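Local atomic coordinates of heat shock protein-related protein (Deinococcus radiodurans, PDB entry 4FEI), a protein that probably acts, through the alpha-crystallin domain seen here, as a small heat shock protein chaperone binding unfolding proteins under stress. Residues D13-V24 with V86-T97. Sequence-based numbering, arbitrary orientation.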
loop_
_atom_site.group_PDB
_atom_site.type_symbol
_atom_site.label_atom_id
_atom_site.label_comp_id
_atom_site.label_asym_id
_atom_site.label_seq_id
_atom_site.Cartn_x
_atom_site.Cartn_y
_atom_site.Cartn_z
ATOM N N ASP A 13 -15.318 10.897 -6.961
ATOM C CA ASP A 13 -15.964 11.995 -7.618
ATOM C C ASP A 13 -15.508 13.235 -6.886
ATOM O O ASP A 13 -15.883 13.452 -5.747
ATOM C CB ASP A 13 -17.478 11.809 -7.507
ATOM C CG ASP A 13 -18.272 12.968 -8.086
ATOM O OD1 ASP A 13 -17.691 13.824 -8.798
ATOM O OD2 ASP A 13 -19.504 13.019 -7.809
ATOM N N ALA A 14 -14.685 14.046 -7.535
ATOM C CA ALA A 14 -14.270 15.326 -6.960
ATOM C C ALA A 14 -14.895 16.519 -7.737
ATOM O O ALA A 14 -14.208 17.505 -8.066
ATOM C CB ALA A 14 -12.778 15.417 -6.939
ATOM N N GLY A 15 -16.190 16.423 -8.022
ATOM C CA GLY A 15 -16.929 17.531 -8.631
ATOM C C GLY A 15 -16.497 17.873 -10.054
ATOM O O GLY A 15 -17.014 17.317 -11.019
ATOM N N THR A 16 -15.551 18.792 -10.174
ATOM C CA THR A 16 -15.047 19.210 -11.469
ATOM C C THR A 16 -14.069 18.167 -12.002
ATOM O O THR A 16 -13.848 18.074 -13.222
ATOM C CB THR A 16 -14.359 20.652 -11.431
ATOM O OG1 THR A 16 -13.128 20.598 -10.681
ATOM C CG2 THR A 16 -15.294 21.728 -10.809
ATOM N N HIS A 17 -13.485 17.401 -11.087
ATOM C CA HIS A 17 -12.484 16.403 -11.426
ATOM C C HIS A 17 -12.891 14.982 -11.060
ATOM O O HIS A 17 -13.745 14.758 -10.209
ATOM C CB HIS A 17 -11.135 16.738 -10.788
ATOM C CG HIS A 17 -10.459 17.915 -11.405
ATOM N ND1 HIS A 17 -10.733 19.216 -11.027
ATOM C CD2 HIS A 17 -9.525 17.993 -12.383
ATOM C CE1 HIS A 17 -10.001 20.045 -11.758
ATOM N NE2 HIS A 17 -9.254 19.328 -12.582
ATOM N N LEU A 18 -12.223 14.027 -11.699
ATOM C CA LEU A 18 -12.364 12.604 -11.414
ATOM C C LEU A 18 -10.991 12.118 -10.916
ATOM O O LEU A 18 -9.981 12.277 -11.622
ATOM C CB LEU A 18 -12.752 11.891 -12.706
ATOM C CG LEU A 18 -13.145 10.424 -12.671
ATOM C CD1 LEU A 18 -14.381 10.184 -11.756
ATOM C CD2 LEU A 18 -13.427 9.947 -14.089
ATOM N N ASP A 19 -10.944 11.554 -9.704
ATOM C CA ASP A 19 -9.695 11.064 -9.119
ATOM C C ASP A 19 -9.597 9.556 -9.132
ATOM O O ASP A 19 -10.536 8.849 -8.718
ATOM C CB ASP A 19 -9.566 11.478 -7.646
ATOM C CG ASP A 19 -9.544 12.978 -7.451
ATOM O OD1 ASP A 19 -9.154 13.703 -8.409
ATOM O OD2 ASP A 19 -9.923 13.425 -6.342
ATOM N N LEU A 20 -8.445 9.057 -9.541
ATOM C CA LEU A 20 -8.119 7.646 -9.401
ATOM C C LEU A 20 -7.113 7.539 -8.275
ATOM O O LEU A 20 -6.078 8.184 -8.315
ATOM C CB LEU A 20 -7.511 7.114 -10.699
ATOM C CG LEU A 20 -7.039 5.678 -10.934
ATOM C CD1 LEU A 20 -5.591 5.531 -10.531
ATOM C CD2 LEU A 20 -7.901 4.621 -10.241
ATOM N N LEU A 21 -7.431 6.771 -7.248
ATOM C CA LEU A 21 -6.479 6.482 -6.181
ATOM C C LEU A 21 -6.054 5.024 -6.293
ATOM O O LEU A 21 -6.889 4.105 -6.354
ATOM C CB LEU A 21 -7.086 6.735 -4.797
ATOM C CG LEU A 21 -7.449 8.180 -4.448
ATOM C CD1 LEU A 21 -8.899 8.448 -4.705
ATOM C CD2 LEU A 21 -7.187 8.377 -2.942
ATOM N N LEU A 22 -4.748 4.808 -6.316
ATOM C CA LEU A 22 -4.197 3.462 -6.552
ATOM C C LEU A 22 -3.192 3.117 -5.445
ATOM O O LEU A 22 -2.231 3.838 -5.256
ATOM C CB LEU A 22 -3.544 3.407 -7.947
ATOM C CG LEU A 22 -3.224 2.026 -8.497
ATOM C CD1 LEU A 22 -4.508 1.308 -8.954
ATOM C CD2 LEU A 22 -2.186 2.128 -9.667
ATOM N N ASP A 23 -3.447 2.044 -4.708
ATOM C CA ASP A 23 -2.576 1.660 -3.589
ATOM C C ASP A 23 -1.305 1.000 -4.147
ATOM O O ASP A 23 -1.333 -0.180 -4.566
ATOM C CB ASP A 23 -3.269 0.671 -2.637
ATOM C CG ASP A 23 -4.275 1.331 -1.745
ATOM O OD1 ASP A 23 -5.178 0.609 -1.232
ATOM O OD2 ASP A 23 -4.177 2.548 -1.520
ATOM N N VAL A 24 -0.207 1.777 -4.141
ATOM C CA VAL A 24 1.068 1.281 -4.649
ATOM C C VAL A 24 2.228 1.437 -3.602
ATOM O O VAL A 24 3.194 2.162 -3.840
ATOM C CB VAL A 24 1.420 1.947 -6.045
ATOM C CG1 VAL A 24 0.505 1.407 -7.193
ATOM C CG2 VAL A 24 1.338 3.464 -5.971
ATOM N N VAL A 86 0.415 5.896 -2.056
ATOM C CA VAL A 86 -0.837 6.077 -2.802
ATOM C C VAL A 86 -0.601 6.952 -4.036
ATOM O O VAL A 86 -0.128 8.098 -3.922
ATOM C CB VAL A 86 -1.938 6.703 -1.884
ATOM C CG1 VAL A 86 -3.231 7.088 -2.658
ATOM C CG2 VAL A 86 -2.224 5.780 -0.654
ATOM N N LEU A 87 -0.981 6.440 -5.199
ATOM C CA LEU A 87 -0.970 7.234 -6.414
ATOM C C LEU A 87 -2.318 7.904 -6.658
ATOM O O LEU A 87 -3.314 7.238 -6.834
ATOM C CB LEU A 87 -0.597 6.357 -7.600
ATOM C CG LEU A 87 -0.543 7.061 -8.968
ATOM C CD1 LEU A 87 0.608 8.040 -9.042
ATOM C CD2 LEU A 87 -0.417 6.013 -10.023
ATOM N N THR A 88 -2.337 9.233 -6.698
ATOM C CA THR A 88 -3.548 10.005 -7.004
ATOM C C THR A 88 -3.423 10.585 -8.402
ATOM O O THR A 88 -2.558 11.425 -8.659
ATOM C CB THR A 88 -3.742 11.146 -5.951
ATOM O OG1 THR A 88 -3.730 10.592 -4.621
ATOM C CG2 THR A 88 -5.051 11.923 -6.186
ATOM N N VAL A 89 -4.281 10.126 -9.305
ATOM C CA VAL A 89 -4.339 10.653 -10.649
ATOM C C VAL A 89 -5.641 11.441 -10.866
ATOM O O VAL A 89 -6.718 10.893 -10.776
ATOM C CB VAL A 89 -4.257 9.510 -11.741
ATOM C CG1 VAL A 89 -4.002 10.124 -13.174
ATOM C CG2 VAL A 89 -3.219 8.428 -11.358
ATOM N N ARG A 90 -5.525 12.713 -11.209
ATOM C CA ARG A 90 -6.653 13.597 -11.305
ATOM C C ARG A 90 -6.964 13.986 -12.777
ATOM O O ARG A 90 -6.062 14.385 -13.532
ATOM C CB ARG A 90 -6.340 14.833 -10.475
ATOM C CG ARG A 90 -7.521 15.664 -10.137
ATOM C CD ARG A 90 -7.253 16.424 -8.826
ATOM N NE ARG A 90 -8.501 16.947 -8.286
ATOM C CZ ARG A 90 -8.622 17.507 -7.093
ATOM N NH1 ARG A 90 -9.810 17.946 -6.700
ATOM N NH2 ARG A 90 -7.561 17.618 -6.288
ATOM N N PHE A 91 -8.239 13.885 -13.160
ATOM C CA PHE A 91 -8.666 14.194 -14.502
ATOM C C PHE A 91 -9.821 15.181 -14.397
ATOM O O PHE A 91 -10.649 15.095 -13.455
ATOM C CB PHE A 91 -9.184 12.945 -15.244
ATOM C CG PHE A 91 -8.181 11.833 -15.395
ATOM C CD1 PHE A 91 -7.374 11.766 -16.514
ATOM C CD2 PHE A 91 -8.058 10.828 -14.409
ATOM C CE1 PHE A 91 -6.437 10.727 -16.674
ATOM C CE2 PHE A 91 -7.132 9.804 -14.544
ATOM C CZ PHE A 91 -6.321 9.756 -15.699
ATOM N N GLU A 92 -9.925 16.106 -15.349
ATOM C CA GLU A 92 -11.069 16.995 -15.328
ATOM C C GLU A 92 -12.202 16.407 -16.136
ATOM O O GLU A 92 -11.992 15.922 -17.231
ATOM C CB GLU A 92 -10.732 18.456 -15.712
ATOM C CG GLU A 92 -10.128 18.667 -17.012
ATOM C CD GLU A 92 -9.767 20.139 -17.257
ATOM O OE1 GLU A 92 -10.693 20.998 -17.268
ATOM O OE2 GLU A 92 -8.556 20.418 -17.472
ATOM N N LYS A 93 -13.401 16.420 -15.566
ATOM C CA LYS A 93 -14.588 15.858 -16.195
ATOM C C LYS A 93 -15.062 16.715 -17.364
ATOM O O LYS A 93 -14.873 17.928 -17.401
ATOM C CB LYS A 93 -15.707 15.709 -15.160
ATOM C CG LYS A 93 -15.525 14.498 -14.245
ATOM C CD LYS A 93 -16.119 14.689 -12.850
ATOM C CE LYS A 93 -17.617 14.576 -12.829
ATOM N NZ LYS A 93 -18.069 14.466 -11.375
ATOM N N LEU A 94 -15.655 16.040 -18.340
ATOM C CA LEU A 94 -16.315 16.667 -19.470
ATOM C C LEU A 94 -17.580 17.440 -19.028
ATOM O O LEU A 94 -17.866 18.523 -19.525
ATOM C CB LEU A 94 -16.717 15.566 -20.437
ATOM C CG LEU A 94 -16.472 15.828 -21.903
ATOM C CD1 LEU A 94 -14.993 15.674 -22.156
ATOM C CD2 LEU A 94 -17.319 14.862 -22.785
ATOM N N ARG A 95 -18.336 16.838 -18.113
ATOM C CA ARG A 95 -19.517 17.396 -17.522
ATOM C C ARG A 95 -19.235 17.505 -16.008
ATOM O O ARG A 95 -19.543 16.582 -15.229
ATOM C CB ARG A 95 -20.721 16.490 -17.819
ATOM C CG ARG A 95 -22.083 16.963 -17.269
ATOM C CD ARG A 95 -23.181 15.898 -17.562
ATOM N NE ARG A 95 -24.287 15.948 -16.592
ATOM C CZ ARG A 95 -24.262 15.401 -15.361
ATOM N NH1 ARG A 95 -25.327 15.514 -14.558
ATOM N NH2 ARG A 95 -23.180 14.739 -14.918
ATOM N N PRO A 96 -18.634 18.640 -15.585
ATOM C CA PRO A 96 -18.336 18.860 -14.169
ATOM C C PRO A 96 -19.636 18.919 -13.392
ATOM O O PRO A 96 -20.632 19.427 -13.912
ATOM C CB PRO A 96 -17.662 20.245 -14.151
ATOM C CG PRO A 96 -17.282 20.535 -15.576
ATOM C CD PRO A 96 -18.286 19.819 -16.412
ATOM N N THR A 97 -19.629 18.361 -12.187
ATOM C CA THR A 97 -20.689 18.569 -11.198
ATOM C C THR A 97 -20.151 19.411 -10.023
ATOM O O THR A 97 -18.942 19.545 -9.838
ATOM C CB THR A 97 -21.239 17.237 -10.615
ATOM O OG1 THR A 97 -20.178 16.556 -9.949
ATOM C CG2 THR A 97 -21.834 16.343 -11.713
#
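Leu20 and Val89 face each other as a hydrogen-bonded antiparallel pair, and their side chains lie alongside one another, Leu20 CD1 reaching Val89 CG2 at 3.8 Å. On this tightly packed face Leu18, Leu22, Leu87 and Phe91 extend the same apolar layer, and Leu20, Leu22 and Phe91 touch strand 40-47. Strands 17-23 and 86-92 are the central pair of a four-stranded sheet, one half of the immunoglobulin-like beta sandwich of the alpha-crystallin domain; the packed face is the one turned to the other sheet.

The opposite face is mixed: Leu21 CD2 meets Val86 CG1 at 4.2 Å toward one end, and the looser, more solvent-exposed part lies at Arg90. Here the extended Arg90 chain, its CG anti to the backbone N (chi1 -163°), runs beside Asp19. Asp19 OD1 forms a salt bridge with Arg90 NE at 3.3 Å, but well out of the guanidinium plane, so the attraction is one of charge alone, while Asp19 OD2 forms a salt bridge with Arg12. His17 CB meets the edge of the same guanidinium.

Beyond the strands, Lys93 bends at chi3 (76°) to reach the type II' turn from Ala14 to His17. Its NZ forms a salt bridge with Asp13 OD1 at 2.7 Å and donates to Gly15 O at 3.1 Å, while Thr97 N approaches that carbonyl oxygen from the opposite face of its plane. A methionine in place of Lys93 would probably leave the Asp13 carboxylate without this countercharge and Gly15 O with one grip fewer. Asp13 OD1 also accepts from Gly15 N, closing an Asx turn, and at the more exposed end Pro96 CB rests 3.9 Å from Thr16 CA.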